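Local coordinates for coelenterazine-binding protein with bound coelenterazine (PDB 2HPS) that binds the luciferin coelenterazine and, on binding calcium, probably makes it available to luciferase and oxygen for bioluminescence, at residues 9-13 with 83-89; 37-43 with 57-61. All coordinates share one frame; numbering follows the deposited sequence. Where two conformers were deposited one is given.

Contact 1: residues 9-13 with 83-89; sequences RAYHL and VNATDSL
The first and last helices of the N-terminal EF-hand pair meet where R9, H12 and L13 of helix 6-21 pack on V83, T86 and D87 of helix 78-91. The short segments run at 119° to each other. R9 reaches across with an extended chain, CG anti to the backbone N (chi1 -177°), and brings its guanidinium to the carboxylate of D87: R9 NH2 at 3.0 Å and NH1 at 3.2 Å both bond to D87 OD1, which lies in the guanidinium plane. With an alanine here, D87 would probably be left without this two-pronged partner, and the CG2 methyl of T86 would lose a neighbour. Deeper in, T86 OG1 sits at the edge of the H12 ring, 2.9 Å from ND1, in a nearly straight hydrogen bond (163°). The far side of that imidazole is held too, NE2 bonding to the backbone O of L168, so both ring nitrogens are engaged and the ring's rotation is fixed. L13 lays CD2 across T86 OG1 and against V83, where L13 CD2 and V83 CG2 are 3.8 Å apart. Such joining of the entering helix of one hand to the exiting helix of the next closes a two-EF-hand domain.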
loop_
_atom_site.group_PDB
_atom_site.type_symbol
_atom_site.label_atom_id
_atom_site.label_comp_id
_atom_site.label_asym_id
_atom_site.label_seq_id
_atom_site.Cartn_x
_atom_site.Cartn_y
_atom_site.Cartn_z
ATOM N N ARG A 9 12.550 -14.679 2.371
ATOM C CA ARG A 9 12.377 -13.721 3.460
ATOM C C ARG A 9 13.060 -12.396 3.107
ATOM O O ARG A 9 12.500 -11.325 3.344
ATOM C CB ARG A 9 12.901 -14.264 4.788
ATOM C CG ARG A 9 12.650 -13.278 5.935
ATOM C CD ARG A 9 13.043 -13.856 7.273
ATOM N NE ARG A 9 12.788 -12.892 8.350
ATOM C CZ ARG A 9 11.615 -12.676 8.949
ATOM N NH1 ARG A 9 10.522 -13.364 8.609
ATOM N NH2 ARG A 9 11.536 -11.758 9.907
ATOM N N ALA A 10 14.257 -12.480 2.523
ATOM C CA ALA A 10 14.988 -11.270 2.125
ATOM C C ALA A 10 14.161 -10.424 1.173
ATOM O O ALA A 10 14.025 -9.215 1.369
ATOM C CB ALA A 10 16.340 -11.638 1.475
ATOM N N TYR A 11 13.583 -11.073 0.159
ATOM C CA TYR A 11 12.824 -10.352 -0.856
ATOM C C TYR A 11 11.546 -9.747 -0.246
ATOM O O TYR A 11 11.214 -8.593 -0.500
ATOM C CB TYR A 11 12.499 -11.278 -2.040
ATOM C CG TYR A 11 11.647 -10.592 -3.084
ATOM C CD1 TYR A 11 12.146 -9.497 -3.806
ATOM C CD2 TYR A 11 10.322 -10.978 -3.288
ATOM C CE1 TYR A 11 11.353 -8.826 -4.752
ATOM C CE2 TYR A 11 9.523 -10.313 -4.217
ATOM C CZ TYR A 11 10.034 -9.240 -4.939
ATOM O OH TYR A 11 9.253 -8.594 -5.870
ATOM N N HIS A 12 10.844 -10.536 0.566
ATOM C CA HIS A 12 9.619 -10.027 1.191
ATOM C C HIS A 12 9.909 -8.837 2.091
ATOM O O HIS A 12 9.209 -7.818 2.024
ATOM C CB HIS A 12 8.870 -11.113 1.958
ATOM C CG HIS A 12 7.452 -10.743 2.232
ATOM N ND1 HIS A 12 7.082 -9.969 3.312
ATOM C CD2 HIS A 12 6.321 -10.976 1.523
ATOM C CE1 HIS A 12 5.777 -9.748 3.258
ATOM N NE2 HIS A 12 5.291 -10.362 2.194
ATOM N N LEU A 13 10.980 -8.924 2.884
ATOM C CA LEU A 13 11.361 -7.771 3.720
ATOM C C LEU A 13 11.727 -6.545 2.899
ATOM O O LEU A 13 11.485 -5.411 3.322
ATOM C CB LEU A 13 12.541 -8.132 4.635
ATOM C CG LEU A 13 12.266 -9.076 5.803
ATOM C CD1 LEU A 13 13.598 -9.551 6.409
ATOM C CD2 LEU A 13 11.446 -8.337 6.876
ATOM N N VAL A 83 9.901 -5.708 9.320
ATOM C CA VAL A 83 9.912 -7.029 9.922
ATOM C C VAL A 83 8.521 -7.393 10.483
ATOM O O VAL A 83 8.043 -8.511 10.299
ATOM C CB VAL A 83 11.017 -7.136 11.012
ATOM C CG1 VAL A 83 10.785 -8.345 11.854
ATOM C CG2 VAL A 83 12.431 -7.184 10.349
ATOM N N ASN A 84 7.887 -6.441 11.157
ATOM C CA ASN A 84 6.542 -6.660 11.708
ATOM C C ASN A 84 5.527 -6.981 10.606
ATOM O O ASN A 84 4.705 -7.885 10.768
ATOM C CB ASN A 84 6.092 -5.457 12.520
ATOM C CG ASN A 84 6.895 -5.284 13.811
ATOM O OD1 ASN A 84 7.501 -6.235 14.315
ATOM N ND2 ASN A 84 6.882 -4.077 14.347
ATOM N N ALA A 85 5.630 -6.268 9.483
ATOM C CA ALA A 85 4.795 -6.529 8.301
ATOM C C ALA A 85 5.006 -7.940 7.745
ATOM O O ALA A 85 4.054 -8.689 7.512
ATOM C CB ALA A 85 5.081 -5.454 7.202
ATOM N N THR A 86 6.266 -8.317 7.510
ATOM C CA THR A 86 6.590 -9.623 6.953
ATOM C C THR A 86 6.139 -10.734 7.896
ATOM O O THR A 86 5.491 -11.702 7.468
ATOM C CB THR A 86 8.109 -9.697 6.653
ATOM O OG1 THR A 86 8.393 -8.764 5.592
ATOM C CG2 THR A 86 8.544 -11.120 6.249
ATOM N N ASP A 87 6.449 -10.567 9.184
ATOM C CA ASP A 87 6.084 -11.574 10.196
ATOM C C ASP A 87 4.565 -11.764 10.242
ATOM O O ASP A 87 4.092 -12.899 10.238
ATOM C CB ASP A 87 6.613 -11.189 11.591
ATOM C CG ASP A 87 8.106 -11.437 11.754
ATOM O OD1 ASP A 87 8.709 -12.106 10.895
ATOM O OD2 ASP A 87 8.677 -10.937 12.753
ATOM N N SER A 88 3.828 -10.654 10.260
ATOM C CA SER A 88 2.348 -10.687 10.293
ATOM C C SER A 88 1.721 -11.277 9.030
ATOM O O SER A 88 0.896 -12.204 9.108
ATOM C CB SER A 88 1.748 -9.325 10.641
ATOM O OG SER A 88 2.135 -8.316 9.735
ATOM N N LEU A 89 2.124 -10.753 7.869
ATOM C CA LEU A 89 1.541 -11.187 6.593
ATOM C C LEU A 89 1.813 -12.631 6.248
ATOM O O LEU A 89 0.923 -13.318 5.764
ATOM C CB LEU A 89 2.016 -10.289 5.447
ATOM C CG LEU A 89 1.394 -8.896 5.486
ATOM C CD1 LEU A 89 2.207 -7.922 4.638
ATOM C CD2 LEU A 89 -0.087 -8.948 5.046
#

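Contact 2: residues 37-43 with 57-61. With CTZ (c2-hydroxy-coelenterazine), chain B.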
loop_
_atom_site.group_PDB
_atom_site.type_symbol
_atom_site.label_atom_id
_atom_site.label_comp_id
_atom_site.label_asym_id
_atom_site.label_seq_id
_atom_site.Cartn_x
_atom_site.Cartn_y
_atom_site.Cartn_z
ATOM N N GLU A 37 -1.570 7.543 10.037
ATOM C CA GLU A 37 -2.838 8.275 9.975
ATOM C C GLU A 37 -2.797 9.393 8.944
ATOM O O GLU A 37 -3.803 9.702 8.336
ATOM C CB GLU A 37 -3.174 8.883 11.342
ATOM C CG GLU A 37 -3.404 7.872 12.459
ATOM C CD GLU A 37 -3.811 8.543 13.760
ATOM O OE1 GLU A 37 -4.996 8.911 13.867
ATOM O OE2 GLU A 37 -2.953 8.700 14.665
ATOM N N LEU A 38 -1.625 10.001 8.744
ATOM C CA LEU A 38 -1.504 11.049 7.739
ATOM C C LEU A 38 -1.888 10.546 6.348
ATOM O O LEU A 38 -2.522 11.260 5.578
ATOM C CB LEU A 38 -0.080 11.614 7.720
ATOM C CG LEU A 38 0.247 12.677 6.656
ATOM C CD1 LEU A 38 -0.628 13.917 6.781
ATOM C CD2 LEU A 38 1.752 13.049 6.738
ATOM N N ILE A 39 -1.470 9.323 6.029
ATOM C CA ILE A 39 -1.856 8.688 4.760
ATOM C C ILE A 39 -3.382 8.579 4.645
ATOM O O ILE A 39 -3.965 8.976 3.633
ATOM C CB ILE A 39 -1.176 7.318 4.608
ATOM C CG1 ILE A 39 0.329 7.536 4.485
ATOM C CG2 ILE A 39 -1.743 6.557 3.377
ATOM C CD1 ILE A 39 1.154 6.292 4.606
ATOM N N ALA A 40 -4.036 8.093 5.703
ATOM C CA ALA A 40 -5.495 7.995 5.684
ATOM C C ALA A 40 -6.158 9.377 5.510
ATOM O O ALA A 40 -7.156 9.518 4.808
ATOM C CB ALA A 40 -6.001 7.270 6.947
ATOM N N VAL A 41 -5.596 10.404 6.145
ATOM C CA VAL A 41 -6.112 11.770 5.973
ATOM C C VAL A 41 -5.958 12.267 4.520
ATOM O O VAL A 41 -6.859 12.908 3.958
ATOM C CB VAL A 41 -5.432 12.755 6.963
ATOM C CG1 VAL A 41 -5.700 14.212 6.559
ATOM C CG2 VAL A 41 -5.916 12.481 8.395
ATOM N N ARG A 42 -4.810 11.978 3.912
ATOM C CA ARG A 42 -4.608 12.355 2.521
ATOM C C ARG A 42 -5.601 11.622 1.603
ATOM O O ARG A 42 -6.113 12.208 0.638
ATOM C CB ARG A 42 -3.154 12.103 2.118
ATOM C CG ARG A 42 -2.164 13.085 2.799
ATOM C CD ARG A 42 -0.760 12.775 2.298
ATOM N NE ARG A 42 0.241 13.727 2.788
ATOM C CZ ARG A 42 1.544 13.551 2.610
ATOM N NH1 ARG A 42 1.963 12.464 1.971
ATOM N NH2 ARG A 42 2.423 14.444 3.072
ATOM N N ILE A 43 -5.861 10.348 1.920
ATOM C CA ILE A 43 -6.807 9.521 1.153
ATOM C C ILE A 43 -8.206 10.149 1.216
ATOM O O ILE A 43 -8.861 10.357 0.190
ATOM C CB ILE A 43 -6.817 8.050 1.657
ATOM C CG1 ILE A 43 -5.539 7.330 1.221
ATOM C CG2 ILE A 43 -8.065 7.284 1.129
ATOM C CD1 ILE A 43 -5.263 6.024 1.955
ATOM N N THR A 57 -11.906 4.680 7.007
ATOM C CA THR A 57 -10.552 4.628 6.417
ATOM C C THR A 57 -9.494 4.786 7.511
ATOM O O THR A 57 -8.569 3.967 7.611
ATOM C CB THR A 57 -10.360 5.696 5.321
ATOM O OG1 THR A 57 -11.399 5.555 4.338
ATOM C CG2 THR A 57 -8.979 5.563 4.638
ATOM N N ARG A 58 -9.646 5.802 8.363
ATOM C CA ARG A 58 -8.737 5.954 9.513
ATOM C C ARG A 58 -8.692 4.700 10.412
ATOM O O ARG A 58 -7.621 4.243 10.801
ATOM C CB ARG A 58 -9.092 7.213 10.323
ATOM C CG ARG A 58 -7.904 7.804 11.104
ATOM C CD ARG A 58 -8.321 8.993 11.995
ATOM N NE ARG A 58 -9.340 8.613 12.986
ATOM C CZ ARG A 58 -9.086 8.275 14.247
ATOM N NH1 ARG A 58 -7.834 8.281 14.716
ATOM N NH2 ARG A 58 -10.089 7.934 15.052
ATOM N N GLN A 59 -9.859 4.147 10.748
ATOM C CA GLN A 59 -9.918 2.986 11.614
ATOM C C GLN A 59 -9.211 1.771 10.996
ATOM O O GLN A 59 -8.549 1.015 11.705
ATOM C CB GLN A 59 -11.372 2.665 11.972
ATOM C CG GLN A 59 -11.962 3.666 12.977
ATOM C CD GLN A 59 -11.235 3.666 14.320
ATOM O OE1 GLN A 59 -10.804 2.620 14.810
ATOM N NE2 GLN A 59 -11.091 4.851 14.917
ATOM N N GLU A 60 -9.320 1.624 9.677
ATOM C CA GLU A 60 -8.663 0.484 9.026
ATOM C C GLU A 60 -7.155 0.688 9.082
ATOM O O GLU A 60 -6.409 -0.248 9.408
ATOM C CB GLU A 60 -9.158 0.258 7.590
ATOM C CG GLU A 60 -8.513 -0.968 6.888
ATOM C CD GLU A 60 -8.742 -2.332 7.593
ATOM O OE1 GLU A 60 -9.539 -2.462 8.568
ATOM O OE2 GLU A 60 -8.092 -3.311 7.166
ATOM N N PHE A 61 -6.705 1.911 8.813
ATOM C CA PHE A 61 -5.279 2.209 8.982
ATOM C C PHE A 61 -4.771 1.973 10.404
ATOM O O PHE A 61 -3.667 1.474 10.598
ATOM C CB PHE A 61 -4.930 3.615 8.481
ATOM C CG PHE A 61 -4.639 3.660 7.003
ATOM C CD1 PHE A 61 -5.660 3.459 6.077
ATOM C CD2 PHE A 61 -3.338 3.873 6.548
ATOM C CE1 PHE A 61 -5.387 3.475 4.679
ATOM C CE2 PHE A 61 -3.051 3.882 5.179
ATOM C CZ PHE A 61 -4.080 3.694 4.241
HETATM N N1 CTZ B . 0.666 3.669 -1.228
HETATM C C2 CTZ B . 0.987 4.670 -0.365
HETATM C C3 CTZ B . 2.156 5.284 -0.998
HETATM N N4 CTZ B . 2.458 4.676 -2.142
HETATM C C5 CTZ B . 3.440 4.897 -3.041
HETATM C C6 CTZ B . 3.525 4.061 -4.157
HETATM N N7 CTZ B . 2.642 3.058 -4.348
HETATM C C8 CTZ B . 1.640 2.819 -3.472
HETATM C C9 CTZ B . 1.556 3.685 -2.273
HETATM C C10 CTZ B . 0.284 5.009 0.928
HETATM C C11 CTZ B . 0.446 3.814 1.834
HETATM C C12 CTZ B . -0.670 3.052 2.173
HETATM C C13 CTZ B . -0.554 1.937 2.993
HETATM C C14 CTZ B . 0.712 1.595 3.480
HETATM C C15 CTZ B . 1.844 2.350 3.137
HETATM C C16 CTZ B . 1.712 3.467 2.308
HETATM O O17 CTZ B . 0.830 0.505 4.278
HETATM O O18 CTZ B . 2.835 6.281 -0.534
HETATM C C19 CTZ B . 4.579 4.311 -5.166
HETATM C C20 CTZ B . 5.849 4.766 -4.804
HETATM C C21 CTZ B . 6.812 5.003 -5.781
HETATM C C22 CTZ B . 6.505 4.801 -7.134
HETATM C C23 CTZ B . 5.243 4.364 -7.510
HETATM C C24 CTZ B . 4.276 4.121 -6.527
HETATM O O25 CTZ B . 7.466 5.048 -8.066
HETATM C C26 CTZ B . 0.642 1.687 -3.636
HETATM C C27 CTZ B . -0.484 2.153 -4.522
HETATM C C28 CTZ B . -1.781 2.300 -4.031
HETATM C C29 CTZ B . -2.793 2.730 -4.890
HETATM C C30 CTZ B . -2.494 3.024 -6.230
HETATM C C31 CTZ B . -1.200 2.863 -6.723
HETATM C C32 CTZ B . -0.192 2.419 -5.864
#
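Within the same EF-hand pair, the exiting helix of the first hand and the entering helix of the second lie side by side, and F61 fits into the surface of 37-43 much as a knob fits a hole. The segments are close to antiparallel, 155° apart, with axes 8.9 Å from each other. The hollow has a shallow floor, A40, whose CB lies under one face of the F61 ring, 4.2 Å from its centroid, in a CH-pi contact. Two isoleucines form raised walls: I39 CG2 meets F61 CE2 and I43 CD1 meets F61 CZ, while the ring of Y36 adds a further side. T57 fills the neighbouring dip, its CG2 resting against A40 CB and I43 CG2. At the outer end R58, in one of its two conformers, bends at chi3 (59°) and brings NH1 to E37 OE1 at 3.0 Å, a salt bridge made in the guanidinium plane that may not be held all the time; NH2 turns to E55. The wall of the hollow also lines the coelenterazine pocket. The CG2 methyl of I39 is set against both ring and ligand: it lies 3.5 Å from F61 CE2 and 3.5 Å from C10 of c2-hydroxy-coelenterazine.

The two contacts divide one pair of EF-hands between them: contact 1 joins its first helix to its last, contact 2 its second to its third, so no helix is shared, and their centres lie 22 Å apart. Chemistry follows place here. Contact 1 is partly buried and held by polar bonds as well as by L13, with a salt bridge at its more exposed side and a buried imidazole–hydroxyl bond behind it; it stands apart from the ligand. Contact 2 is buried and mostly apolar, fitted by shape, with its one ion pair kept to the outer end, and it supplies two residues of the coelenterazine pocket. In this pair of hands, then, polar bonds help to match the outer helices, and shape the inner ones.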